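Local coordinates for protein DNA helicase uvsW (Enterobacteria phage T4, PDB 1RIF) that unwinds branched duplex DNA in the 3'-5' direction at the cost of ATP, driving Holliday-junction branch migration in phage recombination and repair, at residues 4-8 against 83-87; 60-64 against 270-274; 92-96 against 119-123; 149-153 against 181-185; 254-258 against 274-278. The protein carries 1 engineered substitution. All blocks are in the same frame, centred on the assembly; numbering follows the deposited sequence.

Contact 1. Residues 4-8 against 83-87; sequences KVHFH and PQINE
An amide-on-ring stack beside a small aliphatic contact, Q84 on F7 and I85 on V5, joins strand 3-8 of the UvsW N-terminal sheet to the turn that follows its parallel neighbour, strand 79-81. The F7 side chain swings out with CG anti to the backbone N (chi1 -174°), which carries the ring off the strand and under the carboxamide of Q84. Extended beyond CG, Q84 reaches across the ring, and its amide lies nearly flat on one face, the two planes 17° apart. Q84 NE2 sits 3.1 Å above the F7 ring plane, over its centre, and is 3.2 Å from F7 CZ, while Q84 OE1 falls nearer the root of the ring, 3.5 Å from F7 CG. Further back, the CG methylene of Q84 adds a CH-pi contact over the same F7 ring, 4.3 Å from its centroid. I85 comes in at the edge instead, its CG1 standing 4.1 Å from F7 CD1, and its terminal CD1 runs on to touch V5 CG1 at 3.6 Å, the side chains of I85 and V5 crossing at about a right angle. The turn is held close by D82, whose carboxylate accepts from the backbone N of both F7 and Q84. F62 packs against both F7 and I85, and F10 meets the F7 ring edge-to-face. With the amide laid almost parallel to the ring, its N-H bonds run along the face and do not aim at it, so the attraction is that of flat-group stacking; Q84 thereby roofs the aromatic ring with a polar but flat group at the protein surface.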
# COMPACT_ATOMS: atom_id res chain seq x y z
N LYS A 4 -13.45 0.14 20.92
CA LYS A 4 -13.35 1.48 20.36
C LYS A 4 -12.08 1.52 19.52
O LYS A 4 -10.98 1.34 20.04
CB LYS A 4 -13.27 2.55 21.46
CG LYS A 4 -14.62 2.95 22.04
CD LYS A 4 -14.48 4.13 22.99
CE LYS A 4 -15.84 4.62 23.49
NZ LYS A 4 -15.72 5.53 24.67
N VAL A 5 -12.24 1.75 18.22
CA VAL A 5 -11.09 1.81 17.32
C VAL A 5 -10.75 3.25 16.97
O VAL A 5 -11.52 3.95 16.30
CB VAL A 5 -11.36 0.97 16.05
CG1 VAL A 5 -10.14 0.97 15.16
CG2 VAL A 5 -11.71 -0.45 16.45
N HIS A 6 -9.59 3.71 17.44
CA HIS A 6 -9.15 5.07 17.21
C HIS A 6 -8.14 5.21 16.09
O HIS A 6 -7.34 4.31 15.82
CB HIS A 6 -8.53 5.66 18.48
CG HIS A 6 -9.47 5.72 19.64
ND1 HIS A 6 -9.64 4.67 20.51
CD2 HIS A 6 -10.31 6.69 20.05
CE1 HIS A 6 -10.55 4.99 21.42
NE2 HIS A 6 -10.97 6.22 21.16
N PHE A 7 -8.16 6.37 15.45
CA PHE A 7 -7.23 6.65 14.39
C PHE A 7 -5.85 6.78 15.07
O PHE A 7 -5.76 7.23 16.21
CB PHE A 7 -7.63 7.96 13.70
CG PHE A 7 -6.80 8.29 12.50
CD1 PHE A 7 -7.18 7.83 11.23
CD2 PHE A 7 -5.63 9.03 12.62
CE1 PHE A 7 -6.40 8.11 10.12
CE2 PHE A 7 -4.85 9.31 11.51
CZ PHE A 7 -5.24 8.85 10.25
N HIS A 8 -4.80 6.37 14.36
CA HIS A 8 -3.42 6.43 14.84
C HIS A 8 -2.57 6.38 13.56
O HIS A 8 -2.12 5.31 13.15
CB HIS A 8 -3.12 5.21 15.72
CG HIS A 8 -1.70 5.16 16.21
ND1 HIS A 8 -1.27 5.84 17.32
CD2 HIS A 8 -0.61 4.55 15.69
CE1 HIS A 8 0.03 5.66 17.47
NE2 HIS A 8 0.46 4.88 16.50
N PRO A 83 -14.56 7.80 13.09
CA PRO A 83 -15.01 8.14 11.73
C PRO A 83 -13.89 8.50 10.76
O PRO A 83 -14.03 8.33 9.54
CB PRO A 83 -15.98 9.29 11.98
CG PRO A 83 -15.40 9.95 13.20
CD PRO A 83 -15.07 8.77 14.07
N GLN A 84 -12.77 8.99 11.28
CA GLN A 84 -11.65 9.36 10.42
C GLN A 84 -11.09 8.15 9.68
O GLN A 84 -10.49 8.29 8.61
CB GLN A 84 -10.55 10.02 11.24
CG GLN A 84 -9.55 10.75 10.38
CD GLN A 84 -8.34 11.22 11.16
OE1 GLN A 84 -8.42 11.44 12.37
NE2 GLN A 84 -7.22 11.39 10.47
N ILE A 85 -11.29 6.97 10.26
CA ILE A 85 -10.80 5.72 9.69
C ILE A 85 -11.52 5.31 8.40
O ILE A 85 -10.90 4.81 7.47
CB ILE A 85 -10.92 4.57 10.72
CG1 ILE A 85 -9.97 4.83 11.89
CG2 ILE A 85 -10.63 3.22 10.04
CD1 ILE A 85 -10.09 3.82 13.03
N ASN A 86 -12.83 5.52 8.36
CA ASN A 86 -13.62 5.14 7.19
C ASN A 86 -13.72 6.24 6.15
O ASN A 86 -14.44 6.10 5.17
CB ASN A 86 -15.02 4.73 7.63
CG ASN A 86 -15.01 3.66 8.72
OD1 ASN A 86 -14.44 2.59 8.54
ND2 ASN A 86 -15.65 3.96 9.85
N GLU A 87 -12.99 7.33 6.37
CA GLU A 87 -13.00 8.46 5.46
C GLU A 87 -12.59 8.11 4.03
O GLU A 87 -11.61 7.40 3.80
CB GLU A 87 -12.08 9.54 6.02
CG GLU A 87 -12.10 10.82 5.25
CD GLU A 87 -11.16 11.84 5.85
OE1 GLU A 87 -11.42 12.31 6.98
OE2 GLU A 87 -10.15 12.17 5.18

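Contact 2. Residues 60-64 against 270-274; sequences LPFGL and MQYVG
L64 lays its branched end along one turn of helix 269-276, spanning M270 to G274. CG anti to the carbonyl carbon (chi1 -73°) turns the side chain onto the helix, where L64 CG meets G274 CA at 3.6 Å and L64 CD2 approaches M270 O at 3.4 Å. L64 CD2 also rests on the M270 CG methylene, 3.7 Å away, while L53 packs against both residues. Here the N-terminal domain, through the end of strand 59-61 and the 3-10 turn after it, meets helix 269-276, the last of this chain, in the first RecA-like (ATP-binding) domain; the construct is the N-terminal part of the helicase and lacks the C-terminal helicase domain. The backbones nearly touch there: G63 CA and G274 CA are 4.0 Å apart, and neither residue has a side chain to hold them off. A weak hydrogen bond runs from G63 N to G274 O, bent to 134° at the hydrogen, and G63 CA donates a CA-H...O contact to V273 O, the carbon 3.1 Å from the oxygen. P61 adds its ring carbon CB, 3.3 Å from the same G274 O. Within the 60-64 segment, L64 N bonds back to P61 O and tightens the turn that presents G63.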
# COMPACT_ATOMS: atom_id res chain seq x y z
N LEU A 60 -3.08 -2.04 15.13
CA LEU A 60 -3.40 -2.97 14.06
C LEU A 60 -3.17 -2.31 12.70
O LEU A 60 -3.56 -1.16 12.48
CB LEU A 60 -4.86 -3.40 14.17
CG LEU A 60 -5.36 -4.35 13.09
CD1 LEU A 60 -5.02 -5.78 13.48
CD2 LEU A 60 -6.85 -4.18 12.93
N PRO A 61 -2.53 -3.02 11.76
CA PRO A 61 -2.34 -2.35 10.47
C PRO A 61 -3.68 -1.83 9.92
O PRO A 61 -4.69 -2.55 9.92
CB PRO A 61 -1.66 -3.41 9.60
CG PRO A 61 -1.79 -4.69 10.36
CD PRO A 61 -1.78 -4.29 11.80
N PHE A 62 -3.67 -0.57 9.49
CA PHE A 62 -4.85 0.12 8.97
C PHE A 62 -5.71 -0.72 8.04
O PHE A 62 -6.92 -0.86 8.25
CB PHE A 62 -4.39 1.39 8.24
CG PHE A 62 -5.44 2.47 8.16
CD1 PHE A 62 -5.22 3.69 8.78
CD2 PHE A 62 -6.61 2.28 7.44
CE1 PHE A 62 -6.16 4.72 8.67
CE2 PHE A 62 -7.56 3.31 7.33
CZ PHE A 62 -7.33 4.53 7.94
N GLY A 63 -5.08 -1.29 7.01
CA GLY A 63 -5.79 -2.10 6.04
C GLY A 63 -6.70 -3.21 6.55
O GLY A 63 -7.57 -3.67 5.82
N LEU A 64 -6.51 -3.64 7.80
CA LEU A 64 -7.31 -4.72 8.38
C LEU A 64 -8.52 -4.30 9.22
O LEU A 64 -9.22 -5.15 9.77
CB LEU A 64 -6.40 -5.63 9.22
CG LEU A 64 -5.43 -6.54 8.46
CD1 LEU A 64 -4.33 -7.02 9.39
CD2 LEU A 64 -6.20 -7.71 7.88
N MET A 270 -3.30 -12.11 5.14
CA MET A 270 -3.72 -11.12 6.12
C MET A 270 -2.81 -9.88 6.21
O MET A 270 -3.29 -8.77 6.39
CB MET A 270 -3.85 -11.80 7.48
CG MET A 270 -4.60 -11.01 8.52
SD MET A 270 -5.12 -12.07 9.88
CE MET A 270 -6.92 -11.98 9.72
N GLN A 271 -1.50 -10.07 6.10
CA GLN A 271 -0.62 -8.91 6.20
C GLN A 271 -0.45 -8.13 4.90
O GLN A 271 0.20 -7.08 4.89
CB GLN A 271 0.75 -9.28 6.79
CG GLN A 271 1.59 -10.24 6.02
CD GLN A 271 2.98 -10.41 6.63
OE1 GLN A 271 3.69 -11.37 6.32
NE2 GLN A 271 3.38 -9.47 7.50
N TYR A 272 -1.03 -8.63 3.81
CA TYR A 272 -0.95 -7.91 2.55
C TYR A 272 -2.13 -6.94 2.54
O TYR A 272 -2.01 -5.82 2.03
CB TYR A 272 -0.99 -8.86 1.35
CG TYR A 272 0.27 -9.71 1.22
CD1 TYR A 272 0.45 -10.84 2.03
CD2 TYR A 272 1.30 -9.36 0.35
CE1 TYR A 272 1.63 -11.59 1.97
CE2 TYR A 272 2.48 -10.09 0.28
CZ TYR A 272 2.64 -11.21 1.10
OH TYR A 272 3.81 -11.94 1.07
N VAL A 273 -3.26 -7.34 3.12
CA VAL A 273 -4.41 -6.44 3.17
C VAL A 273 -4.16 -5.44 4.30
O VAL A 273 -4.68 -4.33 4.28
CB VAL A 273 -5.74 -7.20 3.42
CG1 VAL A 273 -5.84 -8.39 2.47
CG2 VAL A 273 -5.83 -7.66 4.84
N GLY A 274 -3.34 -5.84 5.27
CA GLY A 274 -3.01 -4.95 6.36
C GLY A 274 -2.10 -3.84 5.86
O GLY A 274 -2.11 -2.73 6.37

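Contact 3. Residues 92-96 against 119-123; sequences SRKDF and KDAVF
R93 drapes its aliphatic chain across the F123 ring and then hands its guanidinium to D120. Bending at chi2 (53°) puts R93 CD squarely over the centre of the ring, 3.6 Å from the F123 centroid, as a CH-pi contact. Beyond it, two nitrogens meet the carboxylate end-on, both gripping one oxygen: R93 NH1 is 3.0 Å and R93 NH2 3.1 Å from D120 OD1. That oxygen lies in the guanidinium plane; the carboxylate is turned 80° from it, and NH2 meets OD1 nearly along its C-O axis. The NE of R93 has a separate salt bridge to D97 on its own helix, so the guanidinium spans two carboxylates. These residues join the start of helix 93-101 to helix 116-128, which leads into strand 130-133 of the RecA-like sheet. Beside the arginine, F96 and F123 lie obliquely, planes 46° apart and centroids 5.4 Å from each other. The F123 CB hydrogens come over one face of the F96 ring, toward its rim, while F96 CZ touches V122 CG1 at 3.5 Å. V122 also packs on I144, L147 and L148 of helix 141-155, and L91 packs on both phenylalanines. S92 is the N-cap of helix 93-101: S92 OG accepts from D95 N at 2.9 Å, holding the turn from which R93 and F96 project.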
# COMPACT_ATOMS: atom_id res chain seq x y z
N SER A 92 -16.26 12.60 -6.91
CA SER A 92 -17.41 11.99 -7.55
C SER A 92 -16.93 11.39 -8.86
O SER A 92 -15.92 11.84 -9.40
CB SER A 92 -18.49 13.04 -7.84
OG SER A 92 -18.03 14.00 -8.79
N ARG A 93 -17.63 10.39 -9.37
CA ARG A 93 -17.19 9.80 -10.62
C ARG A 93 -17.26 10.87 -11.70
O ARG A 93 -16.50 10.84 -12.67
CB ARG A 93 -18.07 8.60 -10.99
CG ARG A 93 -17.56 7.82 -12.20
CD ARG A 93 -16.10 7.41 -12.04
NE ARG A 93 -15.51 6.94 -13.29
CZ ARG A 93 -15.29 5.66 -13.59
NH1 ARG A 93 -15.61 4.70 -12.74
NH2 ARG A 93 -14.76 5.35 -14.76
N LYS A 94 -18.17 11.82 -11.51
CA LYS A 94 -18.35 12.92 -12.46
C LYS A 94 -17.12 13.81 -12.52
O LYS A 94 -16.64 14.16 -13.60
CB LYS A 94 -19.56 13.77 -12.06
CG LYS A 94 -19.95 14.81 -13.09
CD LYS A 94 -20.63 14.16 -14.29
CE LYS A 94 -21.07 15.18 -15.35
NZ LYS A 94 -22.12 16.15 -14.88
N ASP A 95 -16.61 14.19 -11.35
CA ASP A 95 -15.44 15.05 -11.33
C ASP A 95 -14.18 14.29 -11.68
O ASP A 95 -13.21 14.87 -12.18
CB ASP A 95 -15.30 15.74 -9.97
CG ASP A 95 -16.40 16.77 -9.72
OD1 ASP A 95 -16.70 17.56 -10.65
OD2 ASP A 95 -16.96 16.79 -8.61
N PHE A 96 -14.19 12.98 -11.45
CA PHE A 96 -13.04 12.17 -11.79
C PHE A 96 -12.92 12.15 -13.30
O PHE A 96 -11.85 12.37 -13.86
CB PHE A 96 -13.20 10.73 -11.30
CG PHE A 96 -12.10 9.81 -11.75
CD1 PHE A 96 -10.78 10.02 -11.35
CD2 PHE A 96 -12.37 8.72 -12.57
CE1 PHE A 96 -9.76 9.17 -11.76
CE2 PHE A 96 -11.35 7.87 -12.98
CZ PHE A 96 -10.05 8.09 -12.57
N LYS A 119 -9.57 3.14 -15.81
CA LYS A 119 -10.28 4.28 -15.22
C LYS A 119 -11.02 3.82 -13.95
O LYS A 119 -11.00 4.51 -12.93
CB LYS A 119 -11.30 4.85 -16.21
CG LYS A 119 -10.69 5.51 -17.44
CD LYS A 119 -11.78 6.10 -18.32
CE LYS A 119 -11.20 6.82 -19.52
NZ LYS A 119 -12.26 7.40 -20.40
N ASP A 120 -11.66 2.66 -14.03
CA ASP A 120 -12.39 2.11 -12.89
C ASP A 120 -11.43 1.81 -11.72
O ASP A 120 -11.69 2.19 -10.58
CB ASP A 120 -13.12 0.82 -13.29
CG ASP A 120 -14.38 1.09 -14.11
OD1 ASP A 120 -14.79 2.27 -14.23
OD2 ASP A 120 -14.97 0.11 -14.63
N ALA A 121 -10.32 1.13 -12.03
CA ALA A 121 -9.33 0.78 -11.01
C ALA A 121 -8.80 2.02 -10.29
O ALA A 121 -8.71 2.05 -9.05
CB ALA A 121 -8.19 0.00 -11.64
N VAL A 122 -8.43 3.04 -11.07
CA VAL A 122 -7.91 4.29 -10.51
C VAL A 122 -8.96 4.96 -9.63
O VAL A 122 -8.65 5.41 -8.52
CB VAL A 122 -7.48 5.27 -11.63
CG1 VAL A 122 -7.20 6.65 -11.04
CG2 VAL A 122 -6.24 4.75 -12.34
N PHE A 123 -10.19 5.03 -10.12
CA PHE A 123 -11.27 5.65 -9.36
C PHE A 123 -11.52 4.90 -8.05
O PHE A 123 -11.66 5.51 -6.99
CB PHE A 123 -12.56 5.68 -10.19
CG PHE A 123 -13.71 6.32 -9.47
CD1 PHE A 123 -13.73 7.70 -9.25
CD2 PHE A 123 -14.77 5.55 -8.99
CE1 PHE A 123 -14.77 8.29 -8.56
CE2 PHE A 123 -15.82 6.13 -8.30
CZ PHE A 123 -15.82 7.51 -8.08

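Contact 4. Residues 149-153 against 181-185; sequences ARYYL and RLFSH
F183 pushes the tip of its ring into the flank of helix 141-155, and this is the tight half of the contact. F183 CZ meets A149 CB at 3.6 Å and stands 3.4 Å from R150 N, with the backbone nitrogen lying near the plane of the ring, at its edge. A chi1 of -63° leaves the ring next to the phenylalanine's own backbone N and pointing at the helix. L153 lies more loosely alongside, running in the opposite direction, with L153 CG 4.1 Å from F183 CE2. The remaining half is looser too and more open to solvent. R150, partly exposed and bent at chi2 and chi3, folds along L182, R150 CG 3.9 Å from L182 CD2, and turns its guanidinium to the loop carbonyl. R150 NH2 donates to L182 O at 3.3 Å, and NE makes a weak bond to the same oxygen. NH2 approaches tilted 31° from the carbonyl plane; the stronger partner of the arginine is E154, which takes NH1 in a salt bridge. Inward, A149 continues onto M230 of strand 226-232, and F177 of helix 167-180 lies against F183 and A149. L182 rests on A146 and L147 of helix 141-155. The contact packs the loop between helix 167-180 and edge strand 188-190 against helix 141-155, whose start holds the last of the predicted ATP-binding residues.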
# COMPACT_ATOMS: atom_id res chain seq x y z
N ALA A 149 -0.52 8.45 -9.25
CA ALA A 149 0.52 9.38 -8.79
C ALA A 149 0.23 10.82 -9.24
O ALA A 149 0.42 11.77 -8.48
CB ALA A 149 1.89 8.92 -9.29
N ARG A 150 -0.24 10.98 -10.49
CA ARG A 150 -0.61 12.30 -11.04
C ARG A 150 -1.67 12.95 -10.15
O ARG A 150 -1.56 14.11 -9.77
CB ARG A 150 -1.23 12.13 -12.43
CG ARG A 150 -0.90 13.19 -13.46
CD ARG A 150 -0.91 14.62 -12.96
NE ARG A 150 0.30 15.27 -13.46
CZ ARG A 150 0.40 16.55 -13.83
NH1 ARG A 150 -0.64 17.36 -13.76
NH2 ARG A 150 1.56 17.00 -14.28
N TYR A 151 -2.72 12.19 -9.86
CA TYR A 151 -3.80 12.68 -9.02
C TYR A 151 -3.27 13.18 -7.70
O TYR A 151 -3.58 14.28 -7.28
CB TYR A 151 -4.82 11.58 -8.75
CG TYR A 151 -5.93 12.04 -7.84
CD1 TYR A 151 -7.08 12.64 -8.35
CD2 TYR A 151 -5.80 11.94 -6.45
CE1 TYR A 151 -8.06 13.15 -7.51
CE2 TYR A 151 -6.78 12.45 -5.60
CZ TYR A 151 -7.91 13.05 -6.13
OH TYR A 151 -8.88 13.56 -5.30
N TYR A 152 -2.47 12.35 -7.03
CA TYR A 152 -1.91 12.72 -5.74
C TYR A 152 -1.03 13.97 -5.86
O TYR A 152 -1.13 14.90 -5.05
CB TYR A 152 -1.06 11.58 -5.17
CG TYR A 152 -0.51 11.90 -3.81
CD1 TYR A 152 -1.27 11.68 -2.66
CD2 TYR A 152 0.72 12.54 -3.68
CE1 TYR A 152 -0.82 12.10 -1.41
CE2 TYR A 152 1.18 12.96 -2.45
CZ TYR A 152 0.41 12.75 -1.31
OH TYR A 152 0.85 13.23 -0.10
N LEU A 153 -0.17 13.97 -6.87
CA LEU A 153 0.74 15.08 -7.13
C LEU A 153 -0.02 16.40 -7.18
O LEU A 153 0.37 17.40 -6.56
CB LEU A 153 1.48 14.81 -8.45
CG LEU A 153 2.80 15.47 -8.90
CD1 LEU A 153 2.50 16.66 -9.75
CD2 LEU A 153 3.68 15.82 -7.72
N ARG A 181 3.77 11.43 -20.51
CA ARG A 181 3.89 12.87 -20.40
C ARG A 181 3.14 13.42 -19.20
O ARG A 181 2.77 14.59 -19.17
CB ARG A 181 3.43 13.56 -21.68
CG ARG A 181 4.24 13.15 -22.89
CD ARG A 181 3.98 14.06 -24.06
NE ARG A 181 4.40 13.44 -25.31
CZ ARG A 181 4.41 14.06 -26.48
NH1 ARG A 181 4.02 15.33 -26.55
NH2 ARG A 181 4.79 13.41 -27.58
N LEU A 182 2.92 12.56 -18.21
CA LEU A 182 2.25 12.97 -16.98
C LEU A 182 3.32 13.46 -15.99
O LEU A 182 3.02 14.17 -15.03
CB LEU A 182 1.46 11.80 -16.38
CG LEU A 182 0.28 11.29 -17.22
CD1 LEU A 182 -0.27 10.00 -16.63
CD2 LEU A 182 -0.80 12.36 -17.28
N PHE A 183 4.57 13.09 -16.26
CA PHE A 183 5.71 13.47 -15.43
C PHE A 183 6.93 13.72 -16.30
O PHE A 183 7.00 13.29 -17.44
CB PHE A 183 6.07 12.35 -14.43
CG PHE A 183 5.01 12.04 -13.43
CD1 PHE A 183 3.94 11.22 -13.76
CD2 PHE A 183 5.06 12.59 -12.15
CE1 PHE A 183 2.93 10.94 -12.83
CE2 PHE A 183 4.06 12.33 -11.21
CZ PHE A 183 2.99 11.50 -11.56
N SER A 184 7.91 14.43 -15.73
CA SER A 184 9.18 14.70 -16.40
C SER A 184 10.24 13.98 -15.55
O SER A 184 9.97 13.66 -14.39
CB SER A 184 9.47 16.20 -16.42
OG SER A 184 9.69 16.70 -15.12
N HIS A 185 11.41 13.70 -16.11
CA HIS A 185 12.44 12.99 -15.34
C HIS A 185 12.93 13.70 -14.09
O HIS A 185 13.22 13.05 -13.08
CB HIS A 185 13.63 12.63 -16.23
CG HIS A 185 13.47 11.31 -16.92
ND1 HIS A 185 13.24 11.21 -18.28
CD2 HIS A 185 13.42 10.05 -16.43
CE1 HIS A 185 13.06 9.94 -18.59
NE2 HIS A 185 13.16 9.22 -17.49

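Contact 5. Residues 254-258 against 274-278; sequences FKFGL and GMFGE
Swung close to its own backbone N by a chi1 of -63°, the F276 ring turns against strand 254-258, and a bend at chi3 (-72°) brings the ammonium of K255 back over the M275 carbonyl. The two segments belong to a beta-alpha-beta crossover of the RecA-like domain: strand 254-258 is followed by helix 269-276 and then by strand 278-280 at one edge of the parallel sheet. The F276 ring is held on both faces, M275 CG over its centre on one side and G257 CA on the other, the latter 4.0 Å from the F276 centroid in a CH-pi contact. F276 CD2 comes within 3.4 Å of F256 C, close packing that the bare G257 permits. M229, N231 and C234 also lie against this ring. G277, with positive phi, ends the helix and turns the chain away toward strand 278-280. K255 is buried and its charge faces the last turn of the helix, where carbonyl oxygens at the C-terminal end would probably favour it. K255 NZ makes a weak bond to M275 O at 3.2 Å and lies 3.8 Å from M275 SD. A water accepts from K255 NZ at 2.7 Å and donates to G274 O at the same distance.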
# COMPACT_ATOMS: atom_id res chain seq x y z
N PHE A 254 -2.49 7.11 0.97
CA PHE A 254 -2.82 6.23 -0.15
C PHE A 254 -1.80 5.11 -0.24
O PHE A 254 -0.59 5.34 -0.16
CB PHE A 254 -2.83 6.99 -1.49
CG PHE A 254 -3.88 8.06 -1.58
CD1 PHE A 254 -3.61 9.36 -1.15
CD2 PHE A 254 -5.14 7.77 -2.10
CE1 PHE A 254 -4.58 10.35 -1.23
CE2 PHE A 254 -6.11 8.76 -2.18
CZ PHE A 254 -5.83 10.06 -1.75
N LYS A 255 -2.28 3.89 -0.41
CA LYS A 255 -1.42 2.73 -0.54
C LYS A 255 -2.09 1.76 -1.48
O LYS A 255 -3.26 1.44 -1.30
CB LYS A 255 -1.15 2.09 0.82
CG LYS A 255 -0.16 2.88 1.66
CD LYS A 255 0.43 2.06 2.80
CE LYS A 255 -0.57 1.82 3.90
NZ LYS A 255 0.04 1.01 4.98
N PHE A 256 -1.35 1.32 -2.49
CA PHE A 256 -1.87 0.38 -3.47
C PHE A 256 -0.93 -0.77 -3.80
O PHE A 256 0.27 -0.59 -3.96
CB PHE A 256 -2.22 1.12 -4.77
CG PHE A 256 -3.15 2.28 -4.58
CD1 PHE A 256 -2.71 3.59 -4.77
CD2 PHE A 256 -4.46 2.08 -4.17
CE1 PHE A 256 -3.56 4.67 -4.55
CE2 PHE A 256 -5.32 3.15 -3.95
CZ PHE A 256 -4.87 4.45 -4.14
N GLY A 257 -1.51 -1.95 -3.89
CA GLY A 257 -0.76 -3.13 -4.27
C GLY A 257 -1.39 -3.55 -5.59
O GLY A 257 -2.61 -3.52 -5.71
N LEU A 258 -0.59 -3.90 -6.58
CA LEU A 258 -1.14 -4.33 -7.87
C LEU A 258 -0.65 -5.74 -8.16
O LEU A 258 0.55 -6.02 -8.08
CB LEU A 258 -0.73 -3.38 -9.00
CG LEU A 258 -1.34 -1.98 -8.97
CD1 LEU A 258 -0.59 -1.10 -7.97
CD2 LEU A 258 -1.29 -1.39 -10.37
N GLY A 274 -3.34 -5.84 5.27
CA GLY A 274 -3.01 -4.95 6.36
C GLY A 274 -2.10 -3.84 5.86
O GLY A 274 -2.11 -2.73 6.37
N MET A 275 -1.31 -4.15 4.83
CA MET A 275 -0.38 -3.19 4.25
C MET A 275 -0.97 -2.43 3.06
O MET A 275 -0.66 -1.26 2.87
CB MET A 275 0.89 -3.90 3.80
CG MET A 275 1.88 -3.03 3.01
SD MET A 275 2.57 -1.66 3.98
CE MET A 275 4.24 -1.58 3.34
N PHE A 276 -1.83 -3.09 2.28
CA PHE A 276 -2.41 -2.47 1.09
C PHE A 276 -3.92 -2.22 1.02
O PHE A 276 -4.38 -1.58 0.07
CB PHE A 276 -2.01 -3.30 -0.14
CG PHE A 276 -0.54 -3.34 -0.39
CD1 PHE A 276 0.18 -4.51 -0.15
CD2 PHE A 276 0.13 -2.21 -0.85
CE1 PHE A 276 1.56 -4.55 -0.36
CE2 PHE A 276 1.50 -2.23 -1.06
CZ PHE A 276 2.22 -3.40 -0.81
N GLY A 277 -4.69 -2.72 1.97
CA GLY A 277 -6.13 -2.52 1.92
C GLY A 277 -6.89 -3.69 1.31
O GLY A 277 -6.29 -4.67 0.85
N GLU A 278 -8.21 -3.60 1.30
CA GLU A 278 -9.04 -4.66 0.74
C GLU A 278 -8.79 -4.89 -0.74
O GLU A 278 -8.36 -3.98 -1.46
CB GLU A 278 -10.52 -4.37 0.96
CG GLU A 278 -11.05 -4.96 2.25
CD GLU A 278 -11.53 -3.90 3.21
OE1 GLU A 278 -12.45 -3.15 2.84
OE2 GLU A 278 -10.98 -3.83 4.34
O HOH W 1 -1.33 -0.21 6.92

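Contacts 2, 4 and 5 are buried, 2 and 5 nearest the centre of the chain; contacts 1 and 3 are only partly buried. Contacts 2 and 5 share G274, with helix 269-276 facing the N-terminal domain in one and the central parallel sheet in the other, and both rely on glycine backbones with weak polar bonds. Contacts 1 and 2 touch through F62 and reach the same N-terminal sheet. In contacts 3 and 4 arginines reach carboxylates beside phenylalanine packing; the bridge in contact 3 crosses between helices, whereas that of R150 in contact 4 stays within one. Y152 and F254 connect contact 4 to contact 5 by packing.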